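Local structure of glideosome-associated protein 50 (Plasmodium falciparum 3D7, 3TGH) at residues 65-68 and 69-73; 38-41 and 42-46. The protein probably helps assemble and anchor the glideosome, the motor complex for gliding and host cell invasion, at the inner membrane complex of the malaria parasite. All blocks are in the same frame, centred on the assembly; numbering follows the deposited sequence.

Contact 1: 65-68 and 69-73; sequences YSEE and KGDMY
The carbonyl O of E67 is joined to M72 through a water, which donates to E67 O at 2.6 Å and accepts from M72 N at 2.9 Å. The two limbs of this bend thus run back past each other with a water between their backbones. At its end the link is direct but weak: D71 N reaches E68 O at 3.4 Å, with a nearly straight N-H of 173°. K69 and G70 between them both have positive phi, close to a type I' turn; G70, without a beta carbon, takes it easily, whereas K69 does so despite its CB. A type I turn from G70 to Y73 overlaps it, closed by Y73 N on G70 O.

M72 fills the inner side. With all three of its torsions near -75°, the thioether folds back on itself, so that CB and CE lie 3.4 and 3.5 Å from Y65 O, and CG packs on E67 CB at 3.9 Å. Y65 O, buried under this methionine, has no polar partner in the model. Both M72 and Y65 also touch helix 17-32.

E67 and D71 meet by their aliphatic parts, CG against CB, while their carboxylate planes are 81° apart and OE2 is 5.6 Å from OD2. A water bonds weakly to both oxygens, and D71 OD1 makes a salt bridge with K31, which probably offsets the repulsion of the two acids. The chemistry implies a bend held by a water bridge, one weak backbone bond and the packing of M72 on Y65 and E67, with D71 tied to helix 17-32 and E68 exposed.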
loop_
_atom_site.group_PDB
_atom_site.type_symbol
_atom_site.label_atom_id
_atom_site.label_comp_id
_atom_site.label_asym_id
_atom_site.label_seq_id
_atom_site.Cartn_x
_atom_site.Cartn_y
_atom_site.Cartn_z
ATOM N N TYR A 65 -4.543 15.214 -8.539
ATOM C CA TYR A 65 -3.725 14.181 -9.195
ATOM C C TYR A 65 -4.080 13.973 -10.665
ATOM O O TYR A 65 -3.732 12.949 -11.252
ATOM C CB TYR A 65 -3.783 12.867 -8.402
ATOM C CG TYR A 65 -3.341 13.073 -6.967
ATOM C CD1 TYR A 65 -1.993 13.257 -6.648
ATOM C CD2 TYR A 65 -4.267 13.114 -5.936
ATOM C CE1 TYR A 65 -1.585 13.479 -5.328
ATOM C CE2 TYR A 65 -3.869 13.321 -4.619
ATOM C CZ TYR A 65 -2.529 13.509 -4.325
ATOM O OH TYR A 65 -2.153 13.723 -3.024
ATOM N N SER A 66 -4.749 14.958 -11.260
ATOM C CA SER A 66 -5.124 14.881 -12.667
ATOM C C SER A 66 -4.047 15.493 -13.554
ATOM O O SER A 66 -3.292 16.373 -13.131
ATOM C CB SER A 66 -6.466 15.571 -12.926
ATOM O OG SER A 66 -6.395 16.952 -12.627
ATOM N N GLU A 67 -3.986 15.003 -14.784
ATOM C CA GLU A 67 -3.075 15.528 -15.796
ATOM C C GLU A 67 -3.686 15.269 -17.175
ATOM O O GLU A 67 -4.465 14.335 -17.356
ATOM C CB GLU A 67 -1.705 14.849 -15.669
ATOM C CG GLU A 67 -0.569 15.469 -16.493
ATOM C CD GLU A 67 -0.115 16.829 -15.977
ATOM O OE1 GLU A 67 -0.825 17.829 -16.224
ATOM O OE2 GLU A 67 0.961 16.903 -15.342
ATOM N N GLU A 68 -3.344 16.103 -18.147
ATOM C CA GLU A 68 -3.850 15.905 -19.503
ATOM C C GLU A 68 -3.107 14.758 -20.191
ATOM O O GLU A 68 -2.158 14.195 -19.632
ATOM C CB GLU A 68 -3.756 17.204 -20.307
ATOM C CG GLU A 68 -4.603 18.346 -19.734
ATOM C CD GLU A 68 -6.077 17.981 -19.579
ATOM O OE1 GLU A 68 -6.647 18.247 -18.497
ATOM O OE2 GLU A 68 -6.664 17.422 -20.533
ATOM N N LYS A 69 -3.588 14.383 -21.375
ATOM C CA LYS A 69 -2.976 13.334 -22.200
ATOM C C LYS A 69 -3.056 11.931 -21.572
ATOM O O LYS A 69 -2.417 10.989 -22.054
ATOM C CB LYS A 69 -1.520 13.700 -22.534
ATOM C CG LYS A 69 -0.976 13.046 -23.804
ATOM C CD LYS A 69 0.380 13.618 -24.210
ATOM C CE LYS A 69 0.244 14.941 -24.959
ATOM N NZ LYS A 69 1.532 15.360 -25.584
ATOM N N GLY A 70 -3.850 11.792 -20.509
ATOM C CA GLY A 70 -4.020 10.515 -19.830
ATOM C C GLY A 70 -2.792 10.022 -19.085
ATOM O O GLY A 70 -2.698 8.836 -18.779
ATOM N N ASP A 71 -1.861 10.926 -18.776
ATOM C CA ASP A 71 -0.603 10.556 -18.127
ATOM C C ASP A 71 -0.785 9.995 -16.707
ATOM O O ASP A 71 0.072 9.259 -16.228
ATOM C CB ASP A 71 0.358 11.752 -18.074
ATOM C CG ASP A 71 0.931 12.120 -19.439
ATOM O OD1 ASP A 71 0.824 11.317 -20.399
ATOM O OD2 ASP A 71 1.501 13.227 -19.540
ATOM N N MET A 72 -1.885 10.345 -16.044
ATOM C CA MET A 72 -2.171 9.814 -14.702
ATOM C C MET A 72 -3.322 8.798 -14.691
ATOM O O MET A 72 -3.768 8.365 -13.618
ATOM C CB MET A 72 -2.460 10.966 -13.730
ATOM C CG MET A 72 -1.225 11.786 -13.360
ATOM S SD MET A 72 -0.076 10.860 -12.326
ATOM C CE MET A 72 -0.925 10.963 -10.741
ATOM N N TYR A 73 -3.793 8.389 -15.868
ATOM C CA TYR A 73 -4.866 7.405 -15.912
ATOM C C TYR A 73 -4.286 6.001 -15.790
ATOM O O TYR A 73 -3.854 5.397 -16.779
ATOM C CB TYR A 73 -5.730 7.543 -17.168
ATOM C CG TYR A 73 -6.920 6.613 -17.150
ATOM C CD1 TYR A 73 -7.862 6.686 -16.128
ATOM C CD2 TYR A 73 -7.104 5.654 -18.146
ATOM C CE1 TYR A 73 -8.956 5.836 -16.093
ATOM C CE2 TYR A 73 -8.202 4.796 -18.119
ATOM C CZ TYR A 73 -9.120 4.895 -17.083
ATOM O OH TYR A 73 -10.213 4.064 -17.028
HETATM O O HOH W 1 -4.329 11.733 -16.876
HETATM O O HOH W 2 2.745 14.330 -16.571
HETATM O O HOH W 3 -5.810 15.174 -22.743
#

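Contact 2: 38-41 and 42-46; sequences IVSP and GSNFI
P41 and G42 form the bend in which the chain leaves strand 37-40, and S40 faces N44 across it. P41 has no backbone N-H for a neighbouring strand and its ring fixes phi, which suits a chain turning away from the sheet. G42 takes phi 67° and psi -155°, a conformation in which a beta carbon would press on P41 O; a bare CA avoids this. The turn brings carbonyl oxygens together on its inner side: P41 O lies 3.2 Å from G42 O and 3.7 Å from S43 O. A water softens this gathering, donating to S40 O at 2.8 Å and to G42 O at 2.9 Å, although more acceptors surround it than it has protons.

S40 turns its hydroxyl toward the inner side of the bend, OG anti to N (chi1 -178°), and OG comes to 3.5 Å from N44 OD1. Each has stronger partners elsewhere: S40 OG bonds with L9 O and W12 NE1, N44 OD1 with T78 OG1, and N44 ND2 with Q92. Short polar side chains suit a buried strand-to-loop bend, where each can bond several neighbours.

G42 lies near H233, a metal ligand, while S43 N bonds with D11 OD1 and S43 OG with R83 N. Such a loop at the C-terminal end of a parallel strand is typical of the metal-site rim of metallophosphoesterases; S43 probably stands where active relatives carry a metal-bridging aspartate.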
loop_
_atom_site.group_PDB
_atom_site.type_symbol
_atom_site.label_atom_id
_atom_site.label_comp_id
_atom_site.label_asym_id
_atom_site.label_seq_id
_atom_site.Cartn_x
_atom_site.Cartn_y
_atom_site.Cartn_z
ATOM N N ILE A 38 -0.332 2.797 -9.065
ATOM C CA ILE A 38 -0.070 3.419 -7.774
ATOM C C ILE A 38 -0.698 2.550 -6.695
ATOM O O ILE A 38 -1.793 2.007 -6.877
ATOM C CB ILE A 38 -0.676 4.843 -7.714
ATOM C CG1 ILE A 38 -0.105 5.730 -8.830
ATOM C CG2 ILE A 38 -0.453 5.479 -6.340
ATOM C CD1 ILE A 38 -1.029 6.894 -9.211
ATOM N N VAL A 39 -0.010 2.416 -5.563
ATOM C CA VAL A 39 -0.608 1.849 -4.368
ATOM C C VAL A 39 -0.639 2.936 -3.304
ATOM O O VAL A 39 0.228 3.817 -3.281
ATOM C CB VAL A 39 0.147 0.606 -3.825
ATOM C CG1 VAL A 39 0.224 -0.499 -4.884
ATOM C CG2 VAL A 39 1.546 0.977 -3.319
ATOM N N SER A 40 -1.624 2.872 -2.417
ATOM C CA SER A 40 -1.768 3.887 -1.373
ATOM C C SER A 40 -1.860 3.285 0.022
ATOM O O SER A 40 -2.927 2.825 0.419
ATOM C CB SER A 40 -2.995 4.750 -1.653
ATOM O OG SER A 40 -3.132 5.769 -0.674
ATOM N N PRO A 41 -0.731 3.263 0.759
ATOM C CA PRO A 41 -0.767 2.844 2.145
ATOM C C PRO A 41 -1.338 3.950 3.022
ATOM O O PRO A 41 -1.733 5.007 2.529
ATOM C CB PRO A 41 0.707 2.570 2.456
ATOM C CG PRO A 41 1.432 3.560 1.643
ATOM C CD PRO A 41 0.632 3.681 0.364
ATOM N N GLY A 42 -1.408 3.701 4.317
ATOM C CA GLY A 42 -1.927 4.689 5.250
ATOM C C GLY A 42 -3.401 4.960 5.046
ATOM O O GLY A 42 -4.133 4.118 4.526
ATOM N N SER A 43 -3.834 6.143 5.455
ATOM C CA SER A 43 -5.196 6.601 5.197
ATOM C C SER A 43 -5.271 7.285 3.832
ATOM O O SER A 43 -4.248 7.645 3.241
ATOM C CB SER A 43 -5.656 7.576 6.284
ATOM O OG SER A 43 -5.816 6.916 7.531
ATOM N N ASN A 44 -6.488 7.467 3.345
ATOM C CA ASN A 44 -6.737 8.264 2.150
ATOM C C ASN A 44 -7.038 9.707 2.541
ATOM O O ASN A 44 -6.247 10.611 2.258
ATOM C CB ASN A 44 -7.897 7.682 1.336
ATOM C CG ASN A 44 -7.568 6.349 0.721
ATOM O OD1 ASN A 44 -6.491 6.168 0.139
ATOM N ND2 ASN A 44 -8.492 5.391 0.846
ATOM N N PHE A 45 -8.163 9.910 3.219
ATOM C CA PHE A 45 -8.609 11.236 3.583
ATOM C C PHE A 45 -8.375 11.451 5.066
ATOM O O PHE A 45 -8.940 10.746 5.904
ATOM C CB PHE A 45 -10.086 11.421 3.243
ATOM C CG PHE A 45 -10.372 11.369 1.774
ATOM C CD1 PHE A 45 -10.334 12.522 0.999
ATOM C CD2 PHE A 45 -10.668 10.163 1.162
ATOM C CE1 PHE A 45 -10.595 12.470 -0.366
ATOM C CE2 PHE A 45 -10.927 10.107 -0.201
ATOM C CZ PHE A 45 -10.894 11.258 -0.965
ATOM N N ILE A 46 -7.565 12.453 5.388
ATOM C CA ILE A 46 -7.170 12.699 6.767
ATOM C C ILE A 46 -8.376 13.063 7.645
ATOM O O ILE A 46 -8.411 12.700 8.815
ATOM C CB ILE A 46 -6.063 13.782 6.865
ATOM C CG1 ILE A 46 -4.829 13.373 6.041
ATOM C CG2 ILE A 46 -5.679 14.043 8.335
ATOM C CD1 ILE A 46 -4.261 12.002 6.399
HETATM O O HOH W 4 -4.510 4.676 1.741
#

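How the contacts relate
The two contacts follow each other along the chain on either side of helix 56-62, their centres about 19 Å apart and their nearest atoms about 4 Å apart without touching. Contact 2 belongs to the core: all its touching residues are buried, it lies at the C-terminal end of inner strand 37-40, and its uncharged polar groups are matched by neighbouring loops, helices and strand 75-78. Contact 1 is a partly buried bend near the surface, leading into adjacent strand 75-78; there acids and lysine flank an apolar inner side. Both use a water between backbone carbonyls or amides and a glycine with positive phi, but only contact 2 adjoins the family's metal-site region.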